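Local coordinates for 2-polyprenyl-6-methoxyphenol hydroxylase-like FAD-dependent oxidoreductase (Streptomyces sp. NRRL 11266, PDB 6UI5), which belongs to the FAD-dependent aromatic-ring hydroxylase-like oxidoreductases and binds flavin-adenine dinucleotide in a Rossmann-type domain, at residues 73-85 / 366-380. Numbering follows the deposited sequence.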
loop_
_atom_site.group_PDB
_atom_site.type_symbol
_atom_site.label_atom_id
_atom_site.label_comp_id
_atom_site.label_asym_id
_atom_site.label_seq_id
_atom_site.Cartn_x
_atom_site.Cartn_y
_atom_site.Cartn_z
ATOM N N VAL A 73 16.984 -4.456 -5.280
ATOM C CA VAL A 73 15.689 -4.485 -5.943
ATOM C C VAL A 73 14.897 -3.313 -5.397
ATOM O O VAL A 73 14.617 -3.262 -4.192
ATOM C CB VAL A 73 14.951 -5.808 -5.681
ATOM C CG1 VAL A 73 13.528 -5.693 -6.143
ATOM C CG2 VAL A 73 15.674 -7.007 -6.349
ATOM N N ARG A 74 14.526 -2.376 -6.264
ATOM C CA ARG A 74 13.894 -1.142 -5.828
ATOM C C ARG A 74 12.394 -1.174 -6.111
ATOM O O ARG A 74 11.928 -1.901 -6.981
ATOM C CB ARG A 74 14.549 0.076 -6.502
ATOM C CG ARG A 74 16.063 0.172 -6.263
ATOM C CD ARG A 74 16.552 1.588 -5.908
ATOM N NE ARG A 74 17.803 1.562 -5.134
ATOM C CZ ARG A 74 17.902 1.840 -3.829
ATOM N NH1 ARG A 74 16.825 2.195 -3.130
ATOM N NH2 ARG A 74 19.085 1.777 -3.218
ATOM N N PHE A 75 11.635 -0.406 -5.338
ATOM C CA PHE A 75 10.224 -0.127 -5.607
ATOM C C PHE A 75 10.121 1.380 -5.763
ATOM O O PHE A 75 10.343 2.124 -4.798
ATOM C CB PHE A 75 9.314 -0.624 -4.477
ATOM C CG PHE A 75 7.834 -0.681 -4.844
ATOM C CD1 PHE A 75 7.350 -1.673 -5.713
ATOM C CD2 PHE A 75 6.931 0.214 -4.294
ATOM C CE1 PHE A 75 5.989 -1.745 -6.050
ATOM C CE2 PHE A 75 5.561 0.159 -4.619
ATOM C CZ PHE A 75 5.092 -0.825 -5.498
ATOM N N ALA A 76 9.777 1.834 -6.960
ATOM C CA ALA A 76 10.121 3.206 -7.303
ATOM C C ALA A 76 11.591 3.392 -6.946
ATOM O O ALA A 76 12.459 2.736 -7.530
ATOM C CB ALA A 76 9.225 4.217 -6.571
ATOM N N ASP A 77 11.872 4.222 -5.942
ATOM C CA ASP A 77 13.239 4.485 -5.506
ATOM C C ASP A 77 13.483 4.027 -4.077
ATOM O O ASP A 77 14.489 4.419 -3.474
ATOM C CB ASP A 77 13.571 5.975 -5.651
ATOM C CG ASP A 77 12.715 6.848 -4.760
ATOM O OD1 ASP A 77 11.545 7.096 -5.117
ATOM O OD2 ASP A 77 13.214 7.284 -3.699
ATOM N N LEU A 78 12.589 3.214 -3.522
ATOM C CA LEU A 78 12.787 2.610 -2.212
ATOM C C LEU A 78 13.439 1.238 -2.358
ATOM O O LEU A 78 13.397 0.614 -3.418
ATOM C CB LEU A 78 11.460 2.458 -1.473
ATOM C CG LEU A 78 10.652 3.738 -1.308
ATOM C CD1 LEU A 78 9.443 3.505 -0.392
ATOM C CD2 LEU A 78 11.543 4.862 -0.787
ATOM N N ARG A 79 14.027 0.768 -1.262
ATOM C CA ARG A 79 14.667 -0.536 -1.212
ATOM C C ARG A 79 13.661 -1.609 -0.853
ATOM O O ARG A 79 12.829 -1.404 0.023
ATOM C CB ARG A 79 15.776 -0.555 -0.167
ATOM C CG ARG A 79 16.449 -1.883 -0.098
ATOM C CD ARG A 79 17.439 -1.991 1.040
ATOM N NE ARG A 79 17.970 -3.342 1.053
ATOM C CZ ARG A 79 17.416 -4.367 1.692
ATOM N NH1 ARG A 79 16.310 -4.214 2.418
ATOM N NH2 ARG A 79 17.994 -5.553 1.611
ATOM N N LEU A 80 13.774 -2.774 -1.494
ATOM C CA LEU A 80 12.994 -3.952 -1.123
ATOM C C LEU A 80 13.906 -5.017 -0.522
ATOM O O LEU A 80 14.923 -5.381 -1.125
ATOM C CB LEU A 80 12.247 -4.534 -2.321
ATOM C CG LEU A 80 11.172 -3.666 -2.948
ATOM C CD1 LEU A 80 10.691 -4.322 -4.227
ATOM C CD2 LEU A 80 10.043 -3.533 -1.977
ATOM N N ALA A 81 13.533 -5.516 0.665
ATOM C CA ALA A 81 14.276 -6.572 1.364
ATOM C C ALA A 81 14.214 -7.873 0.557
ATOM O O ALA A 81 13.454 -8.799 0.848
ATOM C CB ALA A 81 13.726 -6.772 2.776
ATOM N N PHE A 82 15.034 -7.939 -0.490
ATOM C CA PHE A 82 15.005 -9.112 -1.350
ATOM C C PHE A 82 15.593 -10.340 -0.663
ATOM O O PHE A 82 15.263 -11.465 -1.049
ATOM C CB PHE A 82 15.742 -8.811 -2.663
ATOM C CG PHE A 82 15.707 -9.947 -3.671
ATOM C CD1 PHE A 82 14.546 -10.237 -4.382
ATOM C CD2 PHE A 82 16.839 -10.717 -3.913
ATOM C CE1 PHE A 82 14.525 -11.284 -5.320
ATOM C CE2 PHE A 82 16.820 -11.757 -4.853
ATOM C CZ PHE A 82 15.668 -12.038 -5.551
ATOM N N GLU A 83 16.446 -10.145 0.348
ATOM C CA GLU A 83 17.012 -11.246 1.126
ATOM C C GLU A 83 15.950 -12.075 1.849
ATOM O O GLU A 83 16.266 -13.166 2.337
ATOM C CB GLU A 83 18.022 -10.693 2.143
ATOM C CG GLU A 83 17.426 -9.738 3.189
ATOM C CD GLU A 83 17.447 -8.272 2.758
ATOM O OE1 GLU A 83 17.874 -7.975 1.614
ATOM O OE2 GLU A 83 17.033 -7.410 3.567
ATOM N N LYS A 84 14.716 -11.586 1.944
ATOM C CA LYS A 84 13.623 -12.317 2.570
ATOM C C LYS A 84 12.903 -13.244 1.593
ATOM O O LYS A 84 12.024 -14.001 2.004
ATOM C CB LYS A 84 12.624 -11.329 3.202
ATOM C CG LYS A 84 13.251 -10.321 4.180
ATOM C CD LYS A 84 12.881 -10.586 5.641
ATOM C CE LYS A 84 13.585 -11.821 6.226
ATOM N NZ LYS A 84 13.018 -12.225 7.562
ATOM N N VAL A 85 13.256 -13.215 0.321
ATOM C CA VAL A 85 12.625 -14.087 -0.664
ATOM C C VAL A 85 13.208 -15.488 -0.519
ATOM O O VAL A 85 14.399 -15.657 -0.242
ATOM C CB VAL A 85 12.815 -13.514 -2.087
ATOM C CG1 VAL A 85 12.272 -14.458 -3.158
ATOM C CG2 VAL A 85 12.132 -12.160 -2.191
ATOM N N LEU A 366 6.493 -1.346 3.951
ATOM C CA LEU A 366 7.764 -2.038 3.782
ATOM C C LEU A 366 8.472 -2.312 5.102
ATOM O O LEU A 366 9.587 -2.845 5.094
ATOM C CB LEU A 366 8.684 -1.249 2.833
ATOM C CG LEU A 366 8.202 -1.219 1.380
ATOM C CD1 LEU A 366 9.122 -0.429 0.451
ATOM C CD2 LEU A 366 8.055 -2.636 0.869
ATOM N N LYS A 367 7.875 -1.975 6.235
ATOM C CA LYS A 367 8.397 -2.532 7.474
ATOM C C LYS A 367 7.958 -3.968 7.682
ATOM O O LYS A 367 8.487 -4.627 8.575
ATOM C CB LYS A 367 7.971 -1.680 8.675
ATOM C CG LYS A 367 8.715 -0.348 8.768
ATOM C CD LYS A 367 7.992 0.663 9.645
ATOM C CE LYS A 367 8.742 1.989 9.679
ATOM N NZ LYS A 367 8.240 2.917 10.728
ATOM N N PHE A 368 7.026 -4.467 6.868
ATOM C CA PHE A 368 6.456 -5.803 7.003
ATOM C C PHE A 368 7.114 -6.795 6.050
ATOM O O PHE A 368 7.367 -6.485 4.882
ATOM C CB PHE A 368 4.953 -5.787 6.722
ATOM C CG PHE A 368 4.192 -4.770 7.515
ATOM C CD1 PHE A 368 4.492 -4.542 8.861
ATOM C CD2 PHE A 368 3.169 -4.038 6.915
ATOM C CE1 PHE A 368 3.780 -3.595 9.600
ATOM C CE2 PHE A 368 2.451 -3.088 7.636
ATOM C CZ PHE A 368 2.757 -2.861 8.983
ATOM N N ASP A 369 7.339 -8.014 6.544
ATOM C CA ASP A 369 8.012 -9.028 5.741
ATOM C C ASP A 369 7.140 -9.500 4.577
ATOM O O ASP A 369 7.632 -9.661 3.453
ATOM C CB ASP A 369 8.413 -10.207 6.631
ATOM C CG ASP A 369 9.427 -9.821 7.700
ATOM O OD1 ASP A 369 9.727 -8.609 7.846
ATOM O OD2 ASP A 369 9.919 -10.741 8.394
ATOM N N GLU A 370 5.851 -9.751 4.822
ATOM C CA GLU A 370 5.005 -10.267 3.750
ATOM C C GLU A 370 4.887 -9.279 2.605
ATOM O O GLU A 370 4.729 -9.693 1.455
ATOM C CB GLU A 370 3.607 -10.626 4.264
ATOM C CG GLU A 370 3.513 -12.055 4.843
ATOM C CD GLU A 370 2.105 -12.456 5.295
ATOM O OE1 GLU A 370 1.634 -13.529 4.860
ATOM O OE2 GLU A 370 1.481 -11.715 6.088
ATOM N N VAL A 371 4.936 -7.972 2.892
ATOM C CA VAL A 371 4.841 -7.019 1.795
ATOM C C VAL A 371 6.129 -7.033 0.988
ATOM O O VAL A 371 6.097 -7.144 -0.248
ATOM C CB VAL A 371 4.501 -5.612 2.310
ATOM C CG1 VAL A 371 4.604 -4.603 1.156
ATOM C CG2 VAL A 371 3.085 -5.591 2.940
ATOM N N ASN A 372 7.282 -6.976 1.676
ATOM C CA ASN A 372 8.573 -6.999 0.989
ATOM C C ASN A 372 8.687 -8.219 0.093
ATOM O O ASN A 372 9.069 -8.113 -1.081
ATOM C CB ASN A 372 9.719 -6.978 1.993
ATOM C CG ASN A 372 10.122 -5.570 2.382
ATOM O OD1 ASN A 372 10.981 -4.940 1.745
ATOM N ND2 ASN A 372 9.491 -5.062 3.431
ATOM N N VAL A 373 8.319 -9.386 0.617
ATOM C CA VAL A 373 8.488 -10.605 -0.158
ATOM C C VAL A 373 7.529 -10.615 -1.338
ATOM O O VAL A 373 7.916 -10.928 -2.471
ATOM C CB VAL A 373 8.314 -11.830 0.755
ATOM C CG1 VAL A 373 8.209 -13.116 -0.066
ATOM C CG2 VAL A 373 9.488 -11.867 1.729
ATOM N N PHE A 374 6.283 -10.215 -1.107
ATOM C CA PHE A 374 5.300 -10.234 -2.182
ATOM C C PHE A 374 5.727 -9.341 -3.340
ATOM O O PHE A 374 5.768 -9.790 -4.494
ATOM C CB PHE A 374 3.939 -9.806 -1.660
ATOM C CG PHE A 374 2.947 -9.494 -2.746
ATOM C CD1 PHE A 374 2.307 -10.515 -3.427
ATOM C CD2 PHE A 374 2.612 -8.183 -3.044
ATOM C CE1 PHE A 374 1.384 -10.240 -4.404
ATOM C CE2 PHE A 374 1.678 -7.898 -4.014
ATOM C CZ PHE A 374 1.060 -8.932 -4.697
ATOM N N LEU A 375 6.081 -8.076 -3.036
ATOM C CA LEU A 375 6.495 -7.114 -4.070
ATOM C C LEU A 375 7.806 -7.516 -4.732
ATOM O O LEU A 375 7.907 -7.492 -5.960
ATOM C CB LEU A 375 6.625 -5.716 -3.479
ATOM C CG LEU A 375 5.321 -5.057 -3.027
ATOM C CD1 LEU A 375 5.608 -3.706 -2.386
ATOM C CD2 LEU A 375 4.344 -4.909 -4.196
ATOM N N ALA A 376 8.807 -7.915 -3.940
ATOM C CA ALA A 376 10.087 -8.345 -4.504
ATOM C C ALA A 376 9.920 -9.530 -5.443
ATOM O O ALA A 376 10.632 -9.647 -6.449
ATOM C CB ALA A 376 11.075 -8.707 -3.395
ATOM N N GLU A 377 9.014 -10.437 -5.115
ATOM C CA GLU A 377 8.785 -11.583 -5.986
ATOM C C GLU A 377 8.217 -11.144 -7.319
ATOM O O GLU A 377 8.619 -11.656 -8.375
ATOM C CB GLU A 377 7.818 -12.563 -5.328
ATOM C CG GLU A 377 8.429 -13.339 -4.193
ATOM C CD GLU A 377 7.540 -14.491 -3.790
ATOM O OE1 GLU A 377 8.108 -15.516 -3.356
ATOM O OE2 GLU A 377 6.280 -14.382 -3.928
ATOM N N ILE A 378 7.260 -10.221 -7.282
ATOM C CA ILE A 378 6.550 -9.834 -8.492
ATOM C C ILE A 378 7.440 -8.973 -9.397
ATOM O O ILE A 378 7.642 -9.297 -10.570
ATOM C CB ILE A 378 5.244 -9.145 -8.085
ATOM C CG1 ILE A 378 4.245 -10.235 -7.790
ATOM C CG2 ILE A 378 4.712 -8.217 -9.156
ATOM C CD1 ILE A 378 3.055 -9.724 -7.156
ATOM N N VAL A 379 8.058 -7.922 -8.847
ATOM C CA VAL A 379 8.910 -7.071 -9.671
ATOM C C VAL A 379 10.136 -7.811 -10.172
ATOM O O VAL A 379 10.749 -7.355 -11.136
ATOM C CB VAL A 379 9.350 -5.762 -8.950
ATOM C CG1 VAL A 379 8.177 -5.147 -8.217
ATOM C CG2 VAL A 379 10.511 -5.988 -7.995
ATOM N N THR A 380 10.518 -8.949 -9.572
ATOM C CA THR A 380 11.606 -9.718 -10.184
ATOM C C THR A 380 11.094 -10.831 -11.090
ATOM O O THR A 380 11.900 -11.606 -11.627
ATOM C CB THR A 380 12.549 -10.302 -9.141
ATOM O OG1 THR A 380 11.811 -11.170 -8.261
ATOM C CG2 THR A 380 13.217 -9.198 -8.322
#
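Asn372 OD1 accepts the backbone N-H of Ala81, the one hydrogen bond between segments 73-85 and 366-380, at 2.8 Å from Ala81 N with a nearly straight N-H...O angle of 164°. Both N-H groups of the same amide are used within its own segment: ND2 donates to Leu366 O and to Phe368 O, each almost in the amide plane. Three bonds thus fix the rotation of this buried side chain and tie the turn at Ala81, the centre of an inverse gamma turn, to the start of helix 369-379.

Beside this polar link, Leu80 CD2 meets Leu366 CD2 at 3.6 Å, whereas Leu80 CD1 lies against the helix backbone at Ala376 and near Val379 CG2. Val379 CG2 also packs on Val73 CG1, 3.6 Å away. Leu375 sets CD1 over the centre of the Phe75 ring, a CH-pi contact 4.1 Å from the centroid and 9° off the ring normal. Phe82, with CG anti to its backbone N (chi1 -177°), brings the edge of its ring to Ala376 CB, 3.9 Å from Phe82 CD1; Val85 CG2 touches the same methyl. At the exposed end, Lys84 NZ and Asp369 OD2 form a salt bridge at 3.5 Å.

Helix 369-379 packs roughly at right angles across the hairpin of strands 73-75 and 78-80, joined by a type II' turn; 78-80 is an outermost strand of a small three-stranded antiparallel sheet with 69-75 and 92-93. The Val379 side chain is about 11 Å from the flavin-adenine dinucleotide, so this is structural packing. Glu377 turns its carboxylate to Arg405 and Arg401. Met362 of helix 352-365 packs on both Phe75 and Leu375, as does Met361 of the second subunit, while helix 325-346 touches Phe75 and Val379 through Gln345 and Asn341.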